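Local structure of monosaccharide ABC transporter substrate-binding protein, CUT2 family (Bradyrhizobium sp., 4YHS) at residues Ile245-Gly250 and Lys270-Ala275; Gly189-Pro194 and Glu220-Asp225; Lys57-Cys62 and Gly116-Ile121. The protein probably binds a monosaccharide and delivers it to an ABC transporter of the CUT2 family, and is seen here with bound bis-tris. All coordinates share one frame; numbering follows the deposited sequence.

Contacts 1 and 2 belong to one four-stranded parallel sheet and touch each other through neighbouring strands 247-250 and 186-191, with Ala249 N about 2.8 Å from Gly189 O. Contact 3 lies on the opposite side of the chain's centre, in the other sheet, its nearest atoms about 26 Å from contact 1 and 25 Å from contact 2. Contact 1 is mostly buried and combines a regular backbone ladder with a salt bridge at its partly exposed start. Contact 2, only partly buried, joins a strand end to a loop by prolines, two backbone bonds and bridging waters. Contact 3, also partly buried, begins a parallel strand pair with an aspartate and includes a disulfide cysteine.

Contact 1 of 3, residues Ile245-Gly250 and Lys270-Ala275; sequences IRYVAG and KVDLLA
The guanidinium of Arg246 turns an edge to Asp272, whose OD2 lies practically in its plane, while the Tyr247 hydroxyl stands over the centre of one guanidinium face. The Tyr247 ring carries Arg246 CG over one face, near the rim, and its CD1 is approached obliquely by Asp272 CB and by Leu274 CD1, the latter at 3.6 Å. Tyr247, Asp272 and Leu274 line one face of the parallel pair formed by strands 247-250 and 272-275, the two strands of a beta-alpha-beta unit connected by helix 252-264. Arg246 starts out away from its partner strand, but a bend at chi2 (63°) brings the group back: NH1 bonds Asp272 OD2 at 2.7 Å in a salt bridge, and NH2 adds a weak bond to the same oxygen. A leucine in place of Arg246 would probably leave the Asp272 carboxylate without its charged mate and the Tyr247 hydroxyl without the flat group beneath it, although that hydroxyl would keep its hydrogen bond to His179. On the face that carries Val248 and Leu273, Val248 CB meets Leu273 CD2 (3.7 Å), and its CG2 meets Val271 CG1 just before the strand; helix 252-264 packs on Val271 and Leu273. Backbone bonds run from Asp272 N to Arg246 O, Val248 N to Asp272 O and Leu274 N to Val248 O; the last rung joins Gly250 N to Leu274 O at 3.1 Å.

Contact 2 of 3, residues Gly189-Pro194 and Glu220-Asp225; sequences GWFPGP and EPKYGD
Pro192 and Tyr223 make the closest apolar meeting here: the two side chains cross at about a right angle, with Pro192 CG 3.4 Å from Tyr223 CE1, oblique to the ring. At the edge of the same ring, in its plane, lies the carbonyl oxygen of Gly193, 3.3 Å from Tyr223 CD1. That oxygen also accepts a hydrogen bond from Gly224 N (3.0 Å), but the donor stands 68° out of the carbonyl plane and so is not on a lone pair. A much straighter bond joins Lys222 N to Trp190 O, with an N-H...O angle of 173°. Beside it Lys222 CB leans on Phe191 CD1 at 3.7 Å, before the lysine chain bends at chi2 and carries its ammonium away. Two waters bridge the backbones. One takes the Gly193 N-H and donates to Lys222 O (2.8 Å), and the other links Trp190 N to Glu220 O in the same manner. The contact lies just past the paired part of parallel strands 186-191 and 216-218, where the loop that follows 216-218 runs beside the carboxyl end of 186-191; in periplasmic binding proteins such strand ends usually look toward the ligand cleft. Gly193 has backbone angles at which a side chain would collide with the preceding carbonyl. Further out, Pro192 CB rests over one face of the Trp190 indole, near the rim, and Phe207 stacks on that indole while Asn204 accepts from its NE1. Helix 228-241 packs on the Phe191 ring through Leu234 and Val235, and Tyr223 lies against Glu201 and Asn204 of helix 198-211.

Contact 3 of 3, residues Lys57-Cys62 and Gly116-Ile121; sequences KPWKLC and GTDAVI
Asp118 and the Lys60 backbone exchange two hydrogen bonds: Asp118 OD2 accepts from Lys60 N at 2.8 Å, met on its anti side and 28° out of the carboxylate plane, and Asp118 N returns a bond to Lys60 O. Ala119 N adds a weak bond to Lys60 O. Beyond them the parallel pairing of strands 60-65 and 119-122 sets in, with Cys62 N bonded to Ala119 O (2.9 Å) and Ile121 N to Cys62 O (2.8 Å). A water donates to Asp118 OD2 and accepts from Lys57 NZ. Among aromatic contacts, the Trp59 indole presents its edge to Asp118, CE3 lying 3.6 Å from OD2 with ring and carboxylate nearly perpendicular; Lys57 CG sits over the indole, whose NE1 bonds Glu315. Apolar contacts follow along the strands: Leu61 CD2 meets Ala119 CB at 3.9 Å, and Leu61 CD1 nears Ile121 CD1. A chi1 of 169° sets Cys62 SG beside its own carbonyl carbon, where it forms a disulfide with Cys112 of helix 102-115. The strand is therefore tied covalently to the helix leading into Gly116, while the donors around Asp118 OD2 probably help keep that carboxylate ionised.

Contact 1 of 3, residues Ile245-Gly250 and Lys270-Ala275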
ATOM      1  N   ILE A 245      15.187  21.969  12.253  1.00 21.53           N
ATOM      2  CA  ILE A 245      14.471  20.723  11.978  1.00 24.13           C
ATOM      3  C   ILE A 245      15.509  19.676  11.623  1.00 26.61           C
ATOM      4  O   ILE A 245      16.445  19.984  10.890  1.00 21.69           O
ATOM      5  CB  ILE A 245      13.466  20.855  10.820  1.00 27.61           C
ATOM      6  CG1 ILE A 245      12.217  21.598  11.267  1.00 35.96           C
ATOM      7  CG2 ILE A 245      12.994  19.489  10.344  1.00 30.25           C
ATOM      8  CD1 ILE A 245      11.289  21.952  10.109  1.00 34.07           C
ATOM      9  N   ARG A 246      15.363  18.464  12.158  1.00 20.81           N
ATOM     10  CA  ARG A 246      16.301  17.369  11.857  1.00 18.77           C
ATOM     11  C   ARG A 246      15.738  16.410  10.788  1.00 20.46           C
ATOM     12  O   ARG A 246      16.485  15.866   9.973  1.00 18.86           O
ATOM     13  CB  ARG A 246      16.623  16.612  13.147  1.00 26.46           C
ATOM     14  CG  ARG A 246      17.570  15.446  12.969  1.00 27.58           C
ATOM     15  CD  ARG A 246      18.940  15.904  12.475  1.00 28.39           C
ATOM     16  NE  ARG A 246      19.808  14.749  12.262  1.00 37.17           N
ATOM     17  CZ  ARG A 246      19.824  14.016  11.156  1.00 36.11           C
ATOM     18  NH1 ARG A 246      19.028  14.315  10.128  1.00 27.91           N
ATOM     19  NH2 ARG A 246      20.644  12.976  11.080  1.00 39.23           N
ATOM     20  N   TYR A 247      14.423  16.208  10.798  1.00 19.90           N
ATOM     21  CA  TYR A 247      13.764  15.342   9.814  1.00 17.71           C
ATOM     22  C   TYR A 247      12.554  15.998   9.204  1.00 18.63           C
ATOM     23  O   TYR A 247      11.809  16.689   9.891  1.00 18.41           O
ATOM     24  CB  TYR A 247      13.293  14.022  10.420  1.00 18.03           C
ATOM     25  CG  TYR A 247      14.385  13.195  11.011  1.00 16.99           C
ATOM     26  CD1 TYR A 247      15.205  12.435  10.210  1.00 20.92           C
ATOM     27  CD2 TYR A 247      14.599  13.190  12.380  1.00 19.49           C
ATOM     28  CE1 TYR A 247      16.211  11.673  10.744  1.00 26.97           C
ATOM     29  CE2 TYR A 247      15.619  12.431  12.941  1.00 24.40           C
ATOM     30  CZ  TYR A 247      16.413  11.662  12.098  1.00 20.05           C
ATOM     31  OH  TYR A 247      17.432  10.895  12.593  1.00 24.39           O
ATOM     32  N   VAL A 248      12.369  15.738   7.913  1.00 20.11           N
ATOM     33  CA  VAL A 248      11.165  16.089   7.187  1.00 15.14           C
ATOM     34  C   VAL A 248      10.510  14.775   6.789  1.00 14.13           C
ATOM     35  O   VAL A 248      11.087  13.992   6.029  1.00 16.51           O
ATOM     36  CB  VAL A 248      11.478  16.946   5.957  1.00 15.10           C
ATOM     37  CG1 VAL A 248      10.290  17.014   4.982  1.00 17.90           C
ATOM     38  CG2 VAL A 248      11.913  18.326   6.406  1.00 19.62           C
ATOM     39  N   ALA A 249       9.351  14.503   7.363  1.00 15.83           N
ATOM     40  CA  ALA A 249       8.658  13.253   7.092  1.00 15.44           C
ATOM     41  C   ALA A 249       7.243  13.536   6.668  1.00 14.22           C
ATOM     42  O   ALA A 249       6.601  14.458   7.177  1.00 19.22           O
ATOM     43  CB  ALA A 249       8.649  12.351   8.305  1.00 14.83           C
ATOM     44  N   GLY A 250       6.735  12.706   5.762  1.00 15.06           N
ATOM     45  CA  GLY A 250       5.349  12.872   5.352  1.00 16.19           C
ATOM     46  C   GLY A 250       5.035  12.058   4.113  1.00 19.09           C
ATOM     47  O   GLY A 250       5.560  10.961   3.953  1.00 15.96           O
ATOM     48  N   LYS A 270      22.059  17.349   6.751  1.00 19.05           N
ATOM     49  CA  LYS A 270      21.637  18.040   7.970  1.00 19.38           C
ATOM     50  C   LYS A 270      20.181  17.751   8.278  1.00 21.30           C
ATOM     51  O   LYS A 270      19.776  17.699   9.438  1.00 22.85           O
ATOM     52  CB  LYS A 270      21.809  19.553   7.850  1.00 24.20           C
ATOM     53  CG  LYS A 270      23.256  20.014   7.673  1.00 25.29           C
ATOM     54  CD  LYS A 270      23.350  21.530   7.771  1.00 22.90           C
ATOM     55  CE  LYS A 270      24.719  22.026   7.394  1.00 32.00           C
ATOM     56  NZ  LYS A 270      24.719  23.493   7.216  1.00 40.46           N
ATOM     57  N   VAL A 271      19.387  17.650   7.218  1.00 18.04           N
ATOM     58  CA  VAL A 271      17.991  17.285   7.335  1.00 17.81           C
ATOM     59  C   VAL A 271      17.794  16.023   6.529  1.00 21.80           C
ATOM     60  O   VAL A 271      18.145  15.992   5.347  1.00 20.92           O
ATOM     61  CB  VAL A 271      17.080  18.412   6.822  1.00 18.35           C
ATOM     62  CG1 VAL A 271      15.594  17.987   6.881  1.00 22.11           C
ATOM     63  CG2 VAL A 271      17.345  19.734   7.572  1.00 20.94           C
ATOM     64  N   ASP A 272      17.272  14.973   7.169  1.00 16.49           N
ATOM     65  CA  ASP A 272      16.917  13.750   6.471  1.00 15.45           C
ATOM     66  C   ASP A 272      15.438  13.646   6.145  1.00 17.19           C
ATOM     67  O   ASP A 272      14.573  14.183   6.861  1.00 19.96           O
ATOM     68  CB  ASP A 272      17.345  12.541   7.294  1.00 18.36           C
ATOM     69  CG  ASP A 272      18.827  12.298   7.204  1.00 29.12           C
ATOM     70  OD1 ASP A 272      19.269  11.920   6.120  1.00 33.39           O
ATOM     71  OD2 ASP A 272      19.539  12.510   8.202  1.00 25.61           O
ATOM     72  N   LEU A 273      15.162  12.964   5.040  1.00 13.98           N
ATOM     73  CA  LEU A 273      13.803  12.870   4.506  1.00 15.39           C
ATOM     74  C   LEU A 273      13.229  11.480   4.686  1.00 17.51           C
ATOM     75  O   LEU A 273      13.920  10.479   4.474  1.00 17.38           O
ATOM     76  CB  LEU A 273      13.795  13.266   3.040  1.00 14.36           C
ATOM     77  CG  LEU A 273      14.528  14.568   2.733  1.00 18.08           C
ATOM     78  CD1 LEU A 273      14.572  14.821   1.235  1.00 19.27           C
ATOM     79  CD2 LEU A 273      13.829  15.740   3.435  1.00 17.99           C
ATOM     80  N   LEU A 274      11.951  11.413   5.054  1.00 14.55           N
ATOM     81  CA  LEU A 274      11.273  10.128   5.127  1.00 16.97           C
ATOM     82  C   LEU A 274       9.892  10.263   4.537  1.00 18.36           C
ATOM     83  O   LEU A 274       9.297  11.349   4.585  1.00 16.34           O
ATOM     84  CB  LEU A 274      11.194   9.627   6.577  1.00 16.00           C
ATOM     85  CG  LEU A 274      12.453   9.199   7.333  1.00 18.85           C
ATOM     86  CD1 LEU A 274      13.107  10.368   8.054  1.00 22.19           C
ATOM     87  CD2 LEU A 274      12.071   8.120   8.319  1.00 22.52           C
ATOM     88  N   ALA A 275       9.398   9.169   3.947  1.00 17.26           N
ATOM     89  CA  ALA A 275       8.015   9.082   3.503  1.00 15.03           C
ATOM     90  C   ALA A 275       7.329   7.972   4.309  1.00 15.87           C
ATOM     91  O   ALA A 275       8.017   7.069   4.812  1.00 15.70           O
ATOM     92  CB  ALA A 275       7.933   8.799   1.991  1.00 13.37           C
TER

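Contact 2 of 3, residues Gly189-Pro194 and Glu220-Asp225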
ATOM      1  N   GLY A 189       9.541  17.641  11.202  1.00 20.43           N
ATOM      2  CA  GLY A 189       8.484  18.301  10.460  1.00 23.35           C
ATOM      3  C   GLY A 189       7.678  17.195   9.813  1.00 17.93           C
ATOM      4  O   GLY A 189       8.245  16.344   9.174  1.00 18.10           O
ATOM      5  N   TRP A 190       6.368  17.204  10.038  1.00 17.44           N
ATOM      6  CA  TRP A 190       5.461  16.106   9.663  1.00 16.98           C
ATOM      7  C   TRP A 190       4.384  16.646   8.719  1.00 15.89           C
ATOM      8  O   TRP A 190       3.689  17.618   9.051  1.00 20.24           O
ATOM      9  CB  TRP A 190       4.883  15.498  10.939  1.00 18.24           C
ATOM     10  CG  TRP A 190       3.844  14.398  10.783  1.00 16.31           C
ATOM     11  CD1 TRP A 190       2.611  14.401  11.325  1.00 17.03           C
ATOM     12  CD2 TRP A 190       3.965  13.153  10.070  1.00 21.98           C
ATOM     13  NE1 TRP A 190       1.936  13.255  11.003  1.00 20.89           N
ATOM     14  CE2 TRP A 190       2.744  12.465  10.236  1.00 19.78           C
ATOM     15  CE3 TRP A 190       4.973  12.558   9.322  1.00 20.19           C
ATOM     16  CZ2 TRP A 190       2.510  11.211   9.680  1.00 18.53           C
ATOM     17  CZ3 TRP A 190       4.741  11.309   8.759  1.00 20.28           C
ATOM     18  CH2 TRP A 190       3.532  10.653   8.939  1.00 19.78           C
ATOM     19  N   PHE A 191       4.258  16.000   7.556  1.00 16.14           N
ATOM     20  CA  PHE A 191       3.478  16.495   6.431  1.00 17.89           C
ATOM     21  C   PHE A 191       2.619  15.363   5.918  1.00 17.13           C
ATOM     22  O   PHE A 191       2.992  14.695   4.957  1.00 18.16           O
ATOM     23  CB  PHE A 191       4.398  17.008   5.337  1.00 14.83           C
ATOM     24  CG  PHE A 191       5.328  18.089   5.812  1.00 15.67           C
ATOM     25  CD1 PHE A 191       4.938  19.424   5.800  1.00 16.48           C
ATOM     26  CD2 PHE A 191       6.577  17.774   6.307  1.00 17.83           C
ATOM     27  CE1 PHE A 191       5.798  20.423   6.253  1.00 18.09           C
ATOM     28  CE2 PHE A 191       7.436  18.785   6.767  1.00 18.48           C
ATOM     29  CZ  PHE A 191       7.027  20.104   6.746  1.00 18.76           C
ATOM     30  N   PRO A 192       1.464  15.133   6.568  1.00 17.96           N
ATOM     31  CA  PRO A 192       0.768  13.849   6.394  1.00 19.10           C
ATOM     32  C   PRO A 192      -0.116  13.727   5.151  1.00 20.36           C
ATOM     33  O   PRO A 192      -0.515  12.598   4.823  1.00 16.62           O
ATOM     34  CB  PRO A 192      -0.067  13.735   7.682  1.00 22.60           C
ATOM     35  CG  PRO A 192      -0.204  15.123   8.173  1.00 29.26           C
ATOM     36  CD  PRO A 192       1.021  15.850   7.767  1.00 20.92           C
ATOM     37  N   GLY A 193      -0.382  14.824   4.453  1.00 18.52           N
ATOM     38  CA  GLY A 193      -1.242  14.763   3.269  1.00 18.43           C
ATOM     39  C   GLY A 193      -2.544  15.507   3.550  1.00 18.86           C
ATOM     40  O   GLY A 193      -2.601  16.314   4.453  1.00 19.06           O
ATOM     41  N   PRO A 194      -3.601  15.238   2.771  1.00 17.84           N
ATOM     42  CA  PRO A 194      -4.811  16.070   2.922  1.00 18.83           C
ATOM     43  C   PRO A 194      -5.625  15.824   4.213  1.00 19.27           C
ATOM     44  O   PRO A 194      -5.975  14.685   4.542  1.00 19.38           O
ATOM     45  CB  PRO A 194      -5.621  15.703   1.679  1.00 22.52           C
ATOM     46  CG  PRO A 194      -5.117  14.361   1.268  1.00 20.32           C
ATOM     47  CD  PRO A 194      -3.637  14.449   1.529  1.00 18.15           C
ATOM     48  N   GLU A 220       3.595  20.737  14.895  1.00 27.42           N
ATOM     49  CA  GLU A 220       2.197  20.581  14.547  1.00 29.37           C
ATOM     50  C   GLU A 220       2.134  20.128  13.079  1.00 20.96           C
ATOM     51  O   GLU A 220       2.896  20.618  12.237  1.00 21.57           O
ATOM     52  CB  GLU A 220       1.407  21.878  14.771  1.00 31.75           C
ATOM     53  CG  GLU A 220       1.352  22.344  16.237  1.00 51.97           C
ATOM     54  CD  GLU A 220       0.505  21.444  17.161  1.00 67.04           C
ATOM     55  OE1 GLU A 220       0.327  20.236  16.880  1.00 59.13           O
ATOM     56  OE2 GLU A 220       0.012  21.963  18.185  1.00 79.68           O
ATOM     57  N   PRO A 221       1.254  19.168  12.779  1.00 22.07           N
ATOM     58  CA  PRO A 221       1.115  18.659  11.412  1.00 25.41           C
ATOM     59  C   PRO A 221       0.720  19.736  10.423  1.00 24.62           C
ATOM     60  O   PRO A 221      -0.142  20.578  10.718  1.00 22.06           O
ATOM     61  CB  PRO A 221       0.012  17.606  11.543  1.00 23.48           C
ATOM     62  CG  PRO A 221      -0.723  17.967  12.775  1.00 28.79           C
ATOM     63  CD  PRO A 221       0.331  18.474  13.699  1.00 26.99           C
ATOM     64  N   LYS A 222       1.352  19.683   9.255  1.00 22.21           N
ATOM     65  CA  LYS A 222       1.060  20.579   8.154  1.00 27.50           C
ATOM     66  C   LYS A 222       0.457  19.741   7.054  1.00 23.25           C
ATOM     67  O   LYS A 222       1.162  19.022   6.354  1.00 20.03           O
ATOM     68  CB  LYS A 222       2.329  21.306   7.680  1.00 25.28           C
ATOM     69  CG  LYS A 222       2.870  22.308   8.671  1.00 28.52           C
ATOM     70  CD  LYS A 222       1.975  23.531   8.761  1.00 42.75           C
ATOM     71  CE  LYS A 222       2.205  24.239  10.090  1.00 50.55           C
ATOM     72  NZ  LYS A 222       1.418  25.462  10.177  1.00 52.96           N
ATOM     73  N   TYR A 223      -0.867  19.816   6.949  1.00 22.93           N
ATOM     74  CA  TYR A 223      -1.631  19.096   5.934  1.00 17.71           C
ATOM     75  C   TYR A 223      -1.699  19.852   4.637  1.00 22.81           C
ATOM     76  O   TYR A 223      -1.594  21.076   4.620  1.00 22.19           O
ATOM     77  CB  TYR A 223      -3.069  18.866   6.409  1.00 19.94           C
ATOM     78  CG  TYR A 223      -3.203  18.062   7.674  1.00 19.51           C
ATOM     79  CD1 TYR A 223      -3.290  16.673   7.635  1.00 22.92           C
ATOM     80  CD2 TYR A 223      -3.295  18.694   8.900  1.00 19.26           C
ATOM     81  CE1 TYR A 223      -3.439  15.939   8.792  1.00 25.54           C
ATOM     82  CE2 TYR A 223      -3.433  17.971  10.064  1.00 25.75           C
ATOM     83  CZ  TYR A 223      -3.529  16.599  10.003  1.00 28.36           C
ATOM     84  OH  TYR A 223      -3.678  15.870  11.160  1.00 36.74           O
ATOM     85  N   GLY A 224      -1.881  19.114   3.550  1.00 20.85           N
ATOM     86  CA  GLY A 224      -2.210  19.714   2.274  1.00 23.19           C
ATOM     87  C   GLY A 224      -2.386  18.632   1.230  1.00 23.96           C
ATOM     88  O   GLY A 224      -2.076  17.455   1.491  1.00 19.51           O
ATOM     89  N   ASP A 225      -2.904  19.026   0.066  1.00 22.56           N
ATOM     90  CA  ASP A 225      -3.089  18.100  -1.055  1.00 24.54           C
ATOM     91  C   ASP A 225      -1.741  17.513  -1.499  1.00 24.42           C
ATOM     92  O   ASP A 225      -0.700  18.142  -1.313  1.00 23.04           O
ATOM     93  CB  ASP A 225      -3.759  18.808  -2.243  1.00 28.20           C
ATOM     94  CG  ASP A 225      -5.199  19.203  -1.963  1.00 48.14           C
ATOM     95  OD1 ASP A 225      -5.896  18.477  -1.217  1.00 48.08           O
ATOM     96  OD2 ASP A 225      -5.637  20.243  -2.502  1.00 42.21           O
TER
HETATM   97  O   HOH W   1       4.846  19.555  10.880  1.00 24.62           O
HETATM   98  O   HOH W   2       1.017  17.464   4.025  1.00 18.17           O

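Contact 3 of 3, residues Lys57-Cys62 and Gly116-Ile121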
ATOM      1  N   LYS A  57      -7.327 -25.983 -12.400  1.00 31.54           N
ATOM      2  CA  LYS A  57      -7.983 -25.715 -13.660  1.00 35.31           C
ATOM      3  C   LYS A  57      -7.797 -24.255 -13.964  1.00 30.09           C
ATOM      4  O   LYS A  57      -7.433 -23.504 -13.069  1.00 27.23           O
ATOM      5  CB  LYS A  57      -9.466 -26.087 -13.620  1.00 41.05           C
ATOM      6  CG  LYS A  57     -10.349 -25.268 -12.695  1.00 37.94           C
ATOM      7  CD  LYS A  57     -11.836 -25.494 -13.064  1.00 55.97           C
ATOM      8  CE  LYS A  57     -12.369 -24.392 -14.005  1.00 65.79           C
ATOM      9  NZ  LYS A  57     -13.823 -24.504 -14.344  1.00 64.47           N
ATOM     10  N   PRO A  58      -8.030 -23.851 -15.221  1.00 28.89           N
ATOM     11  CA  PRO A  58      -7.800 -22.453 -15.594  1.00 29.28           C
ATOM     12  C   PRO A  58      -8.966 -21.561 -15.174  1.00 29.54           C
ATOM     13  O   PRO A  58      -9.722 -21.036 -16.010  1.00 25.08           O
ATOM     14  CB  PRO A  58      -7.639 -22.514 -17.124  1.00 31.74           C
ATOM     15  CG  PRO A  58      -7.756 -23.971 -17.509  1.00 33.85           C
ATOM     16  CD  PRO A  58      -8.415 -24.668 -16.385  1.00 32.97           C
ATOM     17  N   TRP A  59      -9.097 -21.368 -13.864  1.00 26.73           N
ATOM     18  CA  TRP A  59     -10.132 -20.494 -13.326  1.00 24.17           C
ATOM     19  C   TRP A  59     -10.125 -19.144 -14.040  1.00 26.81           C
ATOM     20  O   TRP A  59      -9.072 -18.622 -14.385  1.00 23.26           O
ATOM     21  CB  TRP A  59      -9.934 -20.285 -11.826  1.00 21.34           C
ATOM     22  CG  TRP A  59      -9.947 -21.564 -11.041  1.00 23.94           C
ATOM     23  CD1 TRP A  59      -8.877 -22.203 -10.479  1.00 25.84           C
ATOM     24  CD2 TRP A  59     -11.091 -22.356 -10.747  1.00 25.60           C
ATOM     25  NE1 TRP A  59      -9.286 -23.351  -9.848  1.00 25.07           N
ATOM     26  CE2 TRP A  59     -10.644 -23.477 -10.008  1.00 24.02           C
ATOM     27  CE3 TRP A  59     -12.446 -22.239 -11.053  1.00 23.31           C
ATOM     28  CZ2 TRP A  59     -11.507 -24.450  -9.549  1.00 29.68           C
ATOM     29  CZ3 TRP A  59     -13.310 -23.214 -10.595  1.00 27.95           C
ATOM     30  CH2 TRP A  59     -12.837 -24.309  -9.852  1.00 33.50           C
ATOM     31  N   LYS A  60     -11.313 -18.611 -14.300  1.00 20.89           N
ATOM     32  CA  LYS A  60     -11.449 -17.243 -14.796  1.00 25.05           C
ATOM     33  C   LYS A  60     -11.622 -16.235 -13.664  1.00 18.71           C
ATOM     34  O   LYS A  60     -12.551 -16.351 -12.869  1.00 19.90           O
ATOM     35  CB  LYS A  60     -12.649 -17.134 -15.730  1.00 28.42           C
ATOM     36  CG  LYS A  60     -12.459 -17.804 -17.089  1.00 34.66           C
ATOM     37  CD  LYS A  60     -13.602 -17.444 -18.078  1.00 51.89           C
ATOM     38  CE  LYS A  60     -13.732 -15.937 -18.390  1.00 58.76           C
ATOM     39  NZ  LYS A  60     -12.899 -15.486 -19.550  1.00 57.80           N
ATOM     40  N   LEU A  61     -10.739 -15.239 -13.614  1.00 20.58           N
ATOM     41  CA  LEU A  61     -10.762 -14.234 -12.558  1.00 16.75           C
ATOM     42  C   LEU A  61     -11.014 -12.876 -13.167  1.00 24.56           C
ATOM     43  O   LEU A  61     -10.218 -12.411 -13.985  1.00 24.75           O
ATOM     44  CB  LEU A  61      -9.436 -14.171 -11.787  1.00 20.67           C
ATOM     45  CG  LEU A  61      -8.920 -15.480 -11.174  1.00 20.90           C
ATOM     46  CD1 LEU A  61      -7.639 -15.232 -10.412  1.00 20.37           C
ATOM     47  CD2 LEU A  61      -9.967 -16.133 -10.292  1.00 22.94           C
ATOM     48  N   CYS A  62     -12.112 -12.245 -12.774  1.00 17.10           N
ATOM     49  CA  CYS A  62     -12.362 -10.858 -13.176  1.00 18.60           C
ATOM     50  C   CYS A  62     -11.669  -9.968 -12.161  1.00 22.89           C
ATOM     51  O   CYS A  62     -11.871 -10.146 -10.950  1.00 19.16           O
ATOM     52  CB  CYS A  62     -13.862 -10.555 -13.253  1.00 21.19           C
ATOM     53  SG  CYS A  62     -14.211  -8.798 -13.439  1.00 22.84           S
ATOM     54  N   GLY A 116     -19.465 -13.957 -17.774  1.00 27.15           N
ATOM     55  CA  GLY A 116     -19.079 -15.241 -17.228  1.00 29.22           C
ATOM     56  C   GLY A 116     -17.717 -15.167 -16.593  1.00 28.43           C
ATOM     57  O   GLY A 116     -16.720 -14.866 -17.259  1.00 30.97           O
ATOM     58  N   THR A 117     -17.678 -15.434 -15.288  1.00 24.95           N
ATOM     59  CA  THR A 117     -16.435 -15.474 -14.544  1.00 24.32           C
ATOM     60  C   THR A 117     -16.581 -16.373 -13.307  1.00 24.23           C
ATOM     61  O   THR A 117     -17.704 -16.671 -12.880  1.00 23.12           O
ATOM     62  CB  THR A 117     -16.007 -14.072 -14.118  1.00 26.09           C
ATOM     63  OG1 THR A 117     -14.660 -14.098 -13.682  1.00 23.26           O
ATOM     64  CG2 THR A 117     -16.887 -13.548 -12.999  1.00 24.66           C
ATOM     65  N   ASP A 118     -15.458 -16.806 -12.748  1.00 21.70           N
ATOM     66  CA  ASP A 118     -15.472 -17.655 -11.560  1.00 26.42           C
ATOM     67  C   ASP A 118     -15.325 -16.911 -10.239  1.00 25.60           C
ATOM     68  O   ASP A 118     -15.933 -17.312  -9.249  1.00 19.48           O
ATOM     69  CB  ASP A 118     -14.378 -18.715 -11.682  1.00 22.07           C
ATOM     70  CG  ASP A 118     -14.587 -19.612 -12.875  1.00 22.91           C
ATOM     71  OD1 ASP A 118     -15.750 -19.980 -13.148  1.00 32.69           O
ATOM     72  OD2 ASP A 118     -13.599 -19.972 -13.535  1.00 28.60           O
ATOM     73  N   ALA A 119     -14.524 -15.844 -10.227  1.00 20.13           N
ATOM     74  CA  ALA A 119     -14.332 -14.998  -9.045  1.00 20.10           C
ATOM     75  C   ALA A 119     -14.067 -13.563  -9.489  1.00 18.29           C
ATOM     76  O   ALA A 119     -13.635 -13.335 -10.616  1.00 20.19           O
ATOM     77  CB  ALA A 119     -13.167 -15.511  -8.179  1.00 17.59           C
ATOM     78  N   VAL A 120     -14.352 -12.623  -8.585  1.00 17.16           N
ATOM     79  CA  VAL A 120     -14.110 -11.207  -8.811  1.00 18.28           C
ATOM     80  C   VAL A 120     -13.157 -10.646  -7.738  1.00 19.34           C
ATOM     81  O   VAL A 120     -13.421 -10.761  -6.550  1.00 17.04           O
ATOM     82  CB  VAL A 120     -15.439 -10.408  -8.822  1.00 16.00           C
ATOM     83  CG1 VAL A 120     -15.154  -8.934  -9.037  1.00 20.23           C
ATOM     84  CG2 VAL A 120     -16.371 -10.927  -9.930  1.00 18.33           C
ATOM     85  N   ILE A 121     -12.059 -10.034  -8.174  1.00 16.44           N
ATOM     86  CA  ILE A 121     -11.100  -9.371  -7.304  1.00 17.62           C
ATOM     87  C   ILE A 121     -11.273  -7.873  -7.524  1.00 20.27           C
ATOM     88  O   ILE A 121     -11.217  -7.423  -8.639  1.00 15.79           O
ATOM     89  CB  ILE A 121      -9.661  -9.856  -7.634  1.00 17.29           C
ATOM     90  CG1 ILE A 121      -9.551 -11.353  -7.327  1.00 18.63           C
ATOM     91  CG2 ILE A 121      -8.609  -9.092  -6.865  1.00 18.02           C
ATOM     92  CD1 ILE A 121      -8.277 -11.977  -7.894  1.00 18.01           C
TER
HETATM   93  O   HOH W   3     -13.648 -21.581 -15.584  1.00 46.56           O